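Local coordinates for protein PrgX (Enterococcus faecalis, PDB 2AWI) that acts as the receptor for the peptide sex pheromone cCF10 and probably binds DNA as a repressor in the regulation of conjugation, at residues D21-S24 with S28-V31; D38-P41 with E45-S48; N196-S201 with N237-I242; N215-L220 with Y231-I236. The protein carries 1 engineered substitution. One frame throughout, in Å; residues are numbered along the deposited sequence.

How the interactions relate
The four contacts fall into two pairs, one in each family region of the chain. Interactions 1 and 2 lie in the helix-turn-helix region, with centres about 11 Å apart. They follow each other along the chain and touch where R40 packs on V31. Interactions 3 and 4 lie in the C-terminal TPR region, with centres about 9 Å apart. They share helix 230-248, and L198 meets I236 between them. Both segments of interaction 4 fall between the two segments of interaction 3. The centres of interactions 1 and 3 are about 55 Å apart. The probable DNA-binding part and the TPR part thus have separate contacts. Interactions 2, 3 and 4 also reach the second subunit.

Interaction 1 (D21-S24 with S28-V31); sequences DLYS and SKSV
The aromatic ring of Y23 lies against the start of the next helix, with K29 CA over one of its faces. K29 CA is 3.6 Å from the ring centroid and 16° off the ring normal. This is a CH-pi contact, displaced toward the rim of the ring. The K29 side chain then runs past the phenol end. K29 CB is 3.3 Å from Y23 OH, and K29 CG is 3.4 Å from it. The lysine chain is extended and its terminal amine leads away from the tyrosine. Y23 has CG between its backbone N and carbonyl carbon (chi1 72°), which directs the ring at residues 28-29. Helix 19-23 and helix 29-36 are joined here by a short turn. In this family they are consistent with the two helices of a helix-turn-helix, the second probably being the recognition helix. Backbone atoms of S28 also approach the ring obliquely, with S28 C 3.9 Å from Y23 CD2. S28 is the N-cap residue of helix 29-36. Its OG shares a 2.8 Å hydrogen bond with S30 OG. Next to Y23, L22 packs on F50, R53 and L54 of helix 44-54.

Interaction 2 (D38-P41 with E45-S48); sequences DSRP and EELS
R40 and E46 meet through one charged contact. R40 NH2 and E46 OE2 form a salt bridge at 3.4 Å. The hydrogen bond within it is weak, with an N-H...O angle of 149°. The carboxylate oxygen sits at the edge of the guanidinium, near its plane. The two flat groups are nevertheless turned 59° apart, and the side chains come from opposite directions. E46 OE1 is 3.6 Å from R40 NH2, but its stronger partner is the backbone N of S43. That bond is of the kind made by the glutamate of a capping box at a helix start. It holds the carboxylate at the first turn of helix 44-54, so E46 is shared between the helix start and the arginine. These residues belong to the helix-turn-helix region, where residues 38-41 lie in the loop between helix 29-36 and helix 44-54. The loop leaves helix 29-36 at D38 through a Schellman motif, with phi at 66°. Packing round the arginine comes from outside the two segments: the R40 chain, bent at chi2, lies against V31, K34 and V35 of helix 29-36, and both R40 and E46 touch M27. P41 packs on S43 of the second subunit.

Interaction 3 (N196-S201 with N237-I242); sequences NALTIS and NYLKQI
L239 pushes its CD1 methyl against two neighbouring residues of helix 184-203, L198 and T199. On L198 it meets the branch point: L239 CD1 is 3.7 Å from L198 CG. The second point of overlap is lower on the leucine, where L239 CB lies 3.8 Å from L198 CD2. The two leucine side chains slide past each other in opposite directions, so each lies alongside the other. L198 has CG anti to its backbone N (chi1 174°), which carries its branch toward helix 230-248. T199 crosses the methyl obliquely, with its OG1 3.6 Å from L239 CD1. L239 CD1 is a methyl, so this is a van der Waals contact. The T199 hydroxyl is hydrogen-bonded to the backbone O of K195, one turn back in its own helix. The hydroxyl is thus satisfied while its oxygen packs against a methyl group. Backbones come close here, with 7.0 Å between T199 CA and L239 CA. Around the pair, L239 also touches I202, and L198 packs on A210 and I214 of helix 207-220. T199 touches E279 of helix 270-286. The contact therefore joins helix 184-203 to helix 230-248, with helix 207-220 between them in sequence. Packing of a helix on the next but one in sequence is characteristic of the alpha-alpha superhelix of TPR-like domains.

Interaction 4 (N215-L220 with Y231-I236); sequences NQFEHL and YYDLEI
Two successive helices of the TPR region, 207-220 and 230-248, pack here in a broadly antiparallel way. The short segments run at 143° to each other, with axes 11.6 Å apart at closest approach. F217 carries the contact. With chi1 at -179° the ring swings out from its helix across to the second one. I236 lies under one face of the ring. Its CD1 methyl is 3.3 Å from the ring centroid and 16° off the normal, a tight CH-pi contact over the centre. The CG2 branch of I236 lies on the same face, beyond the rim, 3.5 Å from F217 CD2. D233 comes to the edge instead. Its OD1 lies near the ring plane, 3.5 Å from F217 CE2, and the two side chains cross at about a right angle. Further round, F217 CZ approaches D233 CA at 3.8 Å. The acid has stronger partners elsewhere. D233 OD1 forms a salt bridge with K221 NZ, and D233 OD2 is hydrogen-bonded to Y231 OH of the second subunit. E218 OE1 stands 4.6 Å from D233 OD1 and also pairs with K221. The shared lysine would probably offset the repulsion of the two acids, and the weakly positive C-H edge of the ring may favour the carboxylate oxygen.

Interaction 1 (D21-S24 with S28-V31)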
loop_
_atom_site.group_PDB
_atom_site.type_symbol
_atom_site.label_atom_id
_atom_site.label_comp_id
_atom_site.label_asym_id
_atom_site.label_seq_id
_atom_site.Cartn_x
_atom_site.Cartn_y
_atom_site.Cartn_z
ATOM N N ASP A 21 25.405 44.984 36.278
ATOM C CA ASP A 21 25.484 44.490 34.908
ATOM C C ASP A 21 24.210 44.740 34.127
ATOM O O ASP A 21 24.225 44.754 32.897
ATOM C CB ASP A 21 25.809 42.996 34.894
ATOM C CG ASP A 21 27.171 42.686 35.503
ATOM O OD1 ASP A 21 28.177 43.294 35.074
ATOM O OD2 ASP A 21 27.233 41.825 36.407
ATOM N N LEU A 22 23.113 44.946 34.845
ATOM C CA LEU A 22 21.818 45.195 34.226
ATOM C C LEU A 22 21.463 46.664 34.070
ATOM O O LEU A 22 21.062 47.094 32.991
ATOM C CB LEU A 22 20.702 44.515 35.035
ATOM C CG LEU A 22 20.320 43.067 34.716
ATOM C CD1 LEU A 22 19.552 43.025 33.409
ATOM C CD2 LEU A 22 21.569 42.197 34.651
ATOM N N TYR A 23 21.607 47.439 35.142
ATOM C CA TYR A 23 21.229 48.847 35.088
ATOM C C TYR A 23 22.271 49.859 34.633
ATOM O O TYR A 23 21.904 50.968 34.236
ATOM C CB TYR A 23 20.664 49.309 36.444
ATOM C CG TYR A 23 21.689 49.448 37.557
ATOM C CD1 TYR A 23 21.838 48.455 38.526
ATOM C CD2 TYR A 23 22.512 50.580 37.639
ATOM C CE1 TYR A 23 22.777 48.580 39.548
ATOM C CE2 TYR A 23 23.455 50.717 38.657
ATOM C CZ TYR A 23 23.581 49.714 39.610
ATOM O OH TYR A 23 24.499 49.854 40.629
ATOM N N SER A 24 23.556 49.512 34.670
ATOM C CA SER A 24 24.548 50.513 34.285
ATOM C C SER A 24 24.318 50.992 32.859
ATOM O O SER A 24 24.260 50.196 31.923
ATOM C CB SER A 24 25.987 49.989 34.474
ATOM O OG SER A 24 26.264 48.879 33.616
ATOM N N SER A 28 19.458 54.291 37.319
ATOM C CA SER A 28 20.181 54.343 38.583
ATOM C C SER A 28 20.043 53.049 39.363
ATOM O O SER A 28 19.108 52.279 39.154
ATOM C CB SER A 28 19.666 55.498 39.445
ATOM O OG SER A 28 18.394 55.202 39.993
ATOM N N LYS A 29 20.983 52.816 40.269
ATOM C CA LYS A 29 20.969 51.627 41.103
ATOM C C LYS A 29 19.678 51.601 41.910
ATOM O O LYS A 29 19.000 50.577 41.991
ATOM C CB LYS A 29 22.168 51.646 42.053
ATOM C CG LYS A 29 22.187 50.511 43.054
ATOM C CD LYS A 29 23.362 50.632 44.010
ATOM C CE LYS A 29 23.340 49.512 45.049
ATOM N NZ LYS A 29 24.489 49.593 46.003
ATOM N N SER A 30 19.342 52.740 42.505
ATOM C CA SER A 30 18.143 52.857 43.322
ATOM C C SER A 30 16.870 52.476 42.571
ATOM O O SER A 30 16.078 51.662 43.055
ATOM C CB SER A 30 18.017 54.285 43.861
ATOM O OG SER A 30 18.097 55.236 42.812
ATOM N N VAL A 31 16.673 53.065 41.392
ATOM C CA VAL A 31 15.486 52.776 40.594
ATOM C C VAL A 31 15.415 51.314 40.159
ATOM O O VAL A 31 14.342 50.715 40.159
ATOM C CB VAL A 31 15.417 53.665 39.336
ATOM C CG1 VAL A 31 14.241 53.235 38.461
ATOM C CG2 VAL A 31 15.262 55.125 39.737
#

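Interaction 2 (D38-P41 with E45-S48)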
loop_
_atom_site.group_PDB
_atom_site.type_symbol
_atom_site.label_atom_id
_atom_site.label_comp_id
_atom_site.label_asym_id
_atom_site.label_seq_id
_atom_site.Cartn_x
_atom_site.Cartn_y
_atom_site.Cartn_z
ATOM N N ASP A 38 9.249 44.939 41.850
ATOM C CA ASP A 38 7.957 45.062 41.186
ATOM C C ASP A 38 7.163 46.238 41.749
ATOM O O ASP A 38 5.939 46.178 41.864
ATOM C CB ASP A 38 7.146 43.765 41.338
ATOM C CG ASP A 38 7.739 42.605 40.547
ATOM O OD1 ASP A 38 8.172 41.610 41.169
ATOM O OD2 ASP A 38 7.766 42.692 39.301
ATOM N N SER A 39 7.873 47.309 42.091
ATOM C CA SER A 39 7.246 48.499 42.645
ATOM C C SER A 39 7.531 49.729 41.793
ATOM O O SER A 39 7.440 50.865 42.258
ATOM C CB SER A 39 7.724 48.726 44.083
ATOM O OG SER A 39 9.136 48.805 44.158
ATOM N N ARG A 40 7.883 49.495 40.537
ATOM C CA ARG A 40 8.153 50.584 39.612
ATOM C C ARG A 40 7.954 50.057 38.202
ATOM O O ARG A 40 8.639 49.127 37.775
ATOM C CB ARG A 40 9.585 51.103 39.780
ATOM C CG ARG A 40 9.867 52.383 38.990
ATOM C CD ARG A 40 10.924 52.177 37.912
ATOM N NE ARG A 40 10.951 53.278 36.950
ATOM C CZ ARG A 40 11.703 53.303 35.853
ATOM N NH1 ARG A 40 11.657 54.345 35.033
ATOM N NH2 ARG A 40 12.505 52.286 35.570
ATOM N N PRO A 41 7.000 50.636 37.462
ATOM C CA PRO A 41 6.740 50.191 36.093
ATOM C C PRO A 41 8.007 50.223 35.242
ATOM O O PRO A 41 8.839 51.121 35.382
ATOM C CB PRO A 41 5.691 51.187 35.600
ATOM C CG PRO A 41 4.959 51.552 36.848
ATOM C CD PRO A 41 6.086 51.729 37.838
ATOM N N GLU A 45 11.169 49.538 26.207
ATOM C CA GLU A 45 12.552 49.664 25.772
ATOM C C GLU A 45 13.508 49.171 26.857
ATOM O O GLU A 45 14.471 48.463 26.562
ATOM C CB GLU A 45 12.879 51.119 25.414
ATOM C CG GLU A 45 14.335 51.327 25.008
ATOM C CD GLU A 45 14.625 52.733 24.512
ATOM O OE1 GLU A 45 14.074 53.124 23.460
ATOM O OE2 GLU A 45 15.408 53.448 25.173
ATOM N N GLU A 46 13.241 49.546 28.108
ATOM C CA GLU A 46 14.085 49.126 29.225
ATOM C C GLU A 46 14.118 47.605 29.324
ATOM O O GLU A 46 15.186 47.006 29.448
ATOM C CB GLU A 46 13.568 49.715 30.540
ATOM C CG GLU A 46 13.564 51.233 30.564
ATOM C CD GLU A 46 12.858 51.807 31.781
ATOM O OE1 GLU A 46 11.852 51.216 32.229
ATOM O OE2 GLU A 46 13.293 52.862 32.281
ATOM N N LEU A 47 12.947 46.981 29.260
ATOM C CA LEU A 47 12.872 45.529 29.343
ATOM C C LEU A 47 13.628 44.903 28.176
ATOM O O LEU A 47 14.324 43.899 28.339
ATOM C CB LEU A 47 11.414 45.067 29.345
ATOM C CG LEU A 47 11.167 43.553 29.352
ATOM C CD1 LEU A 47 11.930 42.890 30.498
ATOM C CD2 LEU A 47 9.672 43.293 29.473
ATOM N N SER A 48 13.498 45.499 26.995
ATOM C CA SER A 48 14.197 44.985 25.821
ATOM C C SER A 48 15.712 45.091 26.059
ATOM O O SER A 48 16.475 44.207 25.674
ATOM C CB SER A 48 13.786 45.777 24.575
ATOM O OG SER A 48 14.443 45.283 23.415
#

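Interaction 3 (N196-S201 with N237-I242)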
loop_
_atom_site.group_PDB
_atom_site.type_symbol
_atom_site.label_atom_id
_atom_site.label_comp_id
_atom_site.label_asym_id
_atom_site.label_seq_id
_atom_site.Cartn_x
_atom_site.Cartn_y
_atom_site.Cartn_z
ATOM N N ASN A 196 -10.501 26.431 7.880
ATOM C CA ASN A 196 -11.918 26.276 8.171
ATOM C C ASN A 196 -12.771 26.670 6.977
ATOM O O ASN A 196 -13.771 26.018 6.672
ATOM C CB ASN A 196 -12.324 27.116 9.386
ATOM C CG ASN A 196 -11.738 26.588 10.674
ATOM O OD1 ASN A 196 -11.404 25.410 10.777
ATOM N ND2 ASN A 196 -11.625 27.453 11.673
ATOM N N ALA A 197 -12.372 27.736 6.298
ATOM C CA ALA A 197 -13.120 28.196 5.139
ATOM C C ALA A 197 -13.047 27.163 4.023
ATOM O O ALA A 197 -14.050 26.884 3.370
ATOM C CB ALA A 197 -12.569 29.533 4.653
ATOM N N LEU A 198 -11.862 26.592 3.816
ATOM C CA LEU A 198 -11.665 25.595 2.761
ATOM C C LEU A 198 -12.398 24.284 3.030
ATOM O O LEU A 198 -12.841 23.610 2.103
ATOM C CB LEU A 198 -10.170 25.324 2.561
ATOM C CG LEU A 198 -9.791 24.203 1.590
ATOM C CD1 LEU A 198 -10.503 24.406 0.271
ATOM C CD2 LEU A 198 -8.286 24.181 1.383
ATOM N N THR A 199 -12.524 23.925 4.301
ATOM C CA THR A 199 -13.216 22.701 4.674
ATOM C C THR A 199 -14.680 22.846 4.267
ATOM O O THR A 199 -15.260 21.961 3.643
ATOM C CB THR A 199 -13.133 22.458 6.202
ATOM O OG1 THR A 199 -11.758 22.326 6.591
ATOM C CG2 THR A 199 -13.892 21.198 6.591
ATOM N N ILE A 200 -15.266 23.976 4.632
ATOM C CA ILE A 200 -16.651 24.265 4.308
ATOM C C ILE A 200 -16.859 24.323 2.789
ATOM O O ILE A 200 -17.836 23.792 2.263
ATOM C CB ILE A 200 -17.071 25.602 4.949
ATOM C CG1 ILE A 200 -17.081 25.448 6.478
ATOM C CG2 ILE A 200 -18.428 26.035 4.423
ATOM C CD1 ILE A 200 -17.262 26.760 7.260
ATOM N N SER A 201 -15.921 24.939 2.084
ATOM C CA SER A 201 -16.024 25.064 0.637
ATOM C C SER A 201 -16.045 23.733 -0.095
ATOM O O SER A 201 -16.778 23.575 -1.074
ATOM C CB SER A 201 -14.879 25.921 0.110
ATOM O OG SER A 201 -14.978 27.223 0.654
ATOM N N ASN A 237 -3.651 20.284 2.411
ATOM C CA ASN A 237 -3.143 19.565 1.244
ATOM C C ASN A 237 -4.051 18.371 0.949
ATOM O O ASN A 237 -4.121 17.893 -0.183
ATOM C CB ASN A 237 -1.709 19.091 1.494
ATOM C CG ASN A 237 -0.949 18.824 0.207
ATOM O OD1 ASN A 237 -1.142 17.795 -0.448
ATOM N ND2 ASN A 237 -0.082 19.763 -0.173
ATOM N N TYR A 238 -4.737 17.886 1.980
ATOM C CA TYR A 238 -5.663 16.776 1.818
ATOM C C TYR A 238 -6.932 17.316 1.150
ATOM O O TYR A 238 -7.559 16.633 0.343
ATOM C CB TYR A 238 -6.000 16.153 3.180
ATOM C CG TYR A 238 -7.411 15.607 3.285
ATOM C CD1 TYR A 238 -8.451 16.399 3.762
ATOM C CD2 TYR A 238 -7.710 14.310 2.881
ATOM C CE1 TYR A 238 -9.756 15.914 3.835
ATOM C CE2 TYR A 238 -9.010 13.813 2.946
ATOM C CZ TYR A 238 -10.027 14.621 3.422
ATOM O OH TYR A 238 -11.315 14.136 3.484
ATOM N N LEU A 239 -7.302 18.545 1.496
ATOM C CA LEU A 239 -8.481 19.172 0.925
ATOM C C LEU A 239 -8.187 19.507 -0.533
ATOM O O LEU A 239 -9.079 19.513 -1.374
ATOM C CB LEU A 239 -8.844 20.433 1.719
ATOM C CG LEU A 239 -9.426 20.127 3.104
ATOM C CD1 LEU A 239 -9.402 21.372 3.996
ATOM C CD2 LEU A 239 -10.846 19.602 2.939
ATOM N N LYS A 240 -6.918 19.766 -0.819
ATOM C CA LYS A 240 -6.478 20.072 -2.171
ATOM C C LYS A 240 -6.591 18.796 -3.002
ATOM O O LYS A 240 -7.024 18.831 -4.153
ATOM C CB LYS A 240 -5.030 20.565 -2.150
ATOM C CG LYS A 240 -4.441 20.883 -3.512
ATOM C CD LYS A 240 -2.971 21.257 -3.379
ATOM C CE LYS A 240 -2.297 21.409 -4.731
ATOM N NZ LYS A 240 -0.840 21.705 -4.586
ATOM N N GLN A 241 -6.203 17.667 -2.414
ATOM C CA GLN A 241 -6.284 16.388 -3.109
ATOM C C GLN A 241 -7.753 16.097 -3.421
ATOM O O GLN A 241 -8.078 15.557 -4.475
ATOM C CB GLN A 241 -5.698 15.263 -2.247
ATOM C CG GLN A 241 -4.196 15.369 -1.986
ATOM C CD GLN A 241 -3.377 15.426 -3.262
ATOM O OE1 GLN A 241 -3.514 14.580 -4.144
ATOM N NE2 GLN A 241 -2.513 16.430 -3.364
ATOM N N ILE A 242 -8.638 16.457 -2.497
ATOM C CA ILE A 242 -10.065 16.247 -2.701
ATOM C C ILE A 242 -10.554 17.195 -3.799
ATOM O O ILE A 242 -11.378 16.823 -4.626
ATOM C CB ILE A 242 -10.852 16.507 -1.406
ATOM C CG1 ILE A 242 -10.421 15.504 -0.336
ATOM C CG2 ILE A 242 -12.351 16.426 -1.669
ATOM C CD1 ILE A 242 -10.648 14.050 -0.722
#

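Interaction 4 (N215-L220 with Y231-I236)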
loop_
_atom_site.group_PDB
_atom_site.type_symbol
_atom_site.label_atom_id
_atom_site.label_comp_id
_atom_site.label_asym_id
_atom_site.label_seq_id
_atom_site.Cartn_x
_atom_site.Cartn_y
_atom_site.Cartn_z
ATOM N N ASN A 215 -5.375 28.876 -2.723
ATOM C CA ASN A 215 -4.423 29.852 -3.240
ATOM C C ASN A 215 -3.934 30.779 -2.131
ATOM O O ASN A 215 -2.740 31.066 -2.033
ATOM C CB ASN A 215 -5.059 30.684 -4.359
ATOM C CG ASN A 215 -5.268 29.890 -5.636
ATOM O OD1 ASN A 215 -5.865 30.381 -6.594
ATOM N ND2 ASN A 215 -4.768 28.660 -5.659
ATOM N N GLN A 216 -4.855 31.257 -1.297
ATOM C CA GLN A 216 -4.470 32.138 -0.200
ATOM C C GLN A 216 -3.478 31.427 0.725
ATOM O O GLN A 216 -2.457 31.994 1.119
ATOM C CB GLN A 216 -5.700 32.580 0.603
ATOM C CG GLN A 216 -6.633 33.530 -0.137
ATOM C CD GLN A 216 -5.891 34.620 -0.901
ATOM O OE1 GLN A 216 -5.026 35.307 -0.356
ATOM N NE2 GLN A 216 -6.233 34.780 -2.173
ATOM N N PHE A 217 -3.777 30.175 1.059
ATOM C CA PHE A 217 -2.903 29.417 1.934
ATOM C C PHE A 217 -1.526 29.226 1.317
ATOM O O PHE A 217 -0.508 29.435 1.976
ATOM C CB PHE A 217 -3.491 28.043 2.247
ATOM C CG PHE A 217 -2.632 27.234 3.171
ATOM C CD1 PHE A 217 -2.477 27.612 4.504
ATOM C CD2 PHE A 217 -1.929 26.129 2.701
ATOM C CE1 PHE A 217 -1.637 26.903 5.346
ATOM C CE2 PHE A 217 -1.082 25.414 3.542
ATOM C CZ PHE A 217 -0.936 25.801 4.862
ATOM N N GLU A 218 -1.495 28.820 0.054
ATOM C CA GLU A 218 -0.227 28.596 -0.613
ATOM C C GLU A 218 0.592 29.867 -0.744
ATOM O O GLU A 218 1.817 29.823 -0.770
ATOM C CB GLU A 218 -0.457 27.950 -1.979
ATOM C CG GLU A 218 -0.857 26.482 -1.876
ATOM C CD GLU A 218 0.210 25.628 -1.197
ATOM O OE1 GLU A 218 -0.157 24.692 -0.451
ATOM O OE2 GLU A 218 1.416 25.884 -1.415
ATOM N N HIS A 219 -0.081 31.005 -0.820
ATOM C CA HIS A 219 0.631 32.263 -0.933
ATOM C C HIS A 219 1.347 32.595 0.378
ATOM O O HIS A 219 2.408 33.223 0.371
ATOM C CB HIS A 219 -0.326 33.399 -1.286
ATOM C CG HIS A 219 0.335 34.739 -1.306
ATOM N ND1 HIS A 219 1.350 35.050 -2.185
ATOM C CD2 HIS A 219 0.184 35.820 -0.504
ATOM C CE1 HIS A 219 1.798 36.263 -1.920
ATOM N NE2 HIS A 219 1.110 36.753 -0.904
ATOM N N LEU A 220 0.759 32.185 1.500
ATOM C CA LEU A 220 1.359 32.435 2.804
ATOM C C LEU A 220 2.787 31.905 2.852
ATOM O O LEU A 220 3.637 32.468 3.541
ATOM C CB LEU A 220 0.551 31.765 3.918
ATOM C CG LEU A 220 -0.863 32.256 4.238
ATOM C CD1 LEU A 220 -1.350 31.545 5.499
ATOM C CD2 LEU A 220 -0.870 33.759 4.460
ATOM N N TYR A 231 0.396 20.864 10.745
ATOM C CA TYR A 231 -0.853 20.115 10.740
ATOM C C TYR A 231 -1.809 20.684 9.692
ATOM O O TYR A 231 -2.490 19.940 8.989
ATOM C CB TYR A 231 -1.514 20.163 12.123
ATOM C CG TYR A 231 -0.695 19.532 13.227
ATOM C CD1 TYR A 231 -0.286 18.197 13.155
ATOM C CD2 TYR A 231 -0.354 20.259 14.363
ATOM C CE1 TYR A 231 0.433 17.608 14.193
ATOM C CE2 TYR A 231 0.366 19.679 15.400
ATOM C CZ TYR A 231 0.755 18.359 15.310
ATOM O OH TYR A 231 1.465 17.806 16.349
ATOM N N TYR A 232 -1.858 22.008 9.606
ATOM C CA TYR A 232 -2.713 22.691 8.647
ATOM C C TYR A 232 -2.232 22.431 7.222
ATOM O O TYR A 232 -3.034 22.255 6.308
ATOM C CB TYR A 232 -2.699 24.204 8.913
ATOM C CG TYR A 232 -3.515 24.671 10.107
ATOM C CD1 TYR A 232 -3.530 26.015 10.469
ATOM C CD2 TYR A 232 -4.292 23.784 10.852
ATOM C CE1 TYR A 232 -4.303 26.472 11.543
ATOM C CE2 TYR A 232 -5.074 24.237 11.937
ATOM C CZ TYR A 232 -5.069 25.579 12.267
ATOM O OH TYR A 232 -5.833 26.043 13.307
ATOM N N ASP A 233 -0.917 22.417 7.035
ATOM C CA ASP A 233 -0.338 22.188 5.720
ATOM C C ASP A 233 -0.689 20.786 5.227
ATOM O O ASP A 233 -0.823 20.541 4.028
ATOM C CB ASP A 233 1.183 22.360 5.800
ATOM C CG ASP A 233 1.848 22.344 4.440
ATOM O OD1 ASP A 233 1.179 22.695 3.446
ATOM O OD2 ASP A 233 3.045 21.999 4.366
ATOM N N LEU A 234 -0.856 19.876 6.174
ATOM C CA LEU A 234 -1.175 18.491 5.877
ATOM C C LEU A 234 -2.667 18.353 5.567
ATOM O O LEU A 234 -3.057 17.711 4.593
ATOM C CB LEU A 234 -0.802 17.636 7.089
ATOM C CG LEU A 234 -0.445 16.163 6.942
ATOM C CD1 LEU A 234 0.637 15.999 5.891
ATOM C CD2 LEU A 234 0.035 15.641 8.300
ATOM N N GLU A 235 -3.494 18.969 6.403
ATOM C CA GLU A 235 -4.937 18.905 6.238
ATOM C C GLU A 235 -5.407 19.655 4.995
ATOM O O GLU A 235 -6.234 19.151 4.232
ATOM C CB GLU A 235 -5.623 19.464 7.483
ATOM C CG GLU A 235 -7.135 19.516 7.401
ATOM C CD GLU A 235 -7.755 19.745 8.758
ATOM O OE1 GLU A 235 -7.014 20.176 9.668
ATOM O OE2 GLU A 235 -8.974 19.501 8.915
ATOM N N ILE A 236 -4.874 20.858 4.805
ATOM C CA ILE A 236 -5.214 21.677 3.651
ATOM C C ILE A 236 -4.785 20.982 2.361
ATOM O O ILE A 236 -5.475 21.069 1.344
ATOM C CB ILE A 236 -4.544 23.066 3.748
ATOM C CG1 ILE A 236 -5.320 23.930 4.745
ATOM C CG2 ILE A 236 -4.472 23.730 2.374
ATOM C CD1 ILE A 236 -4.758 25.324 4.919
#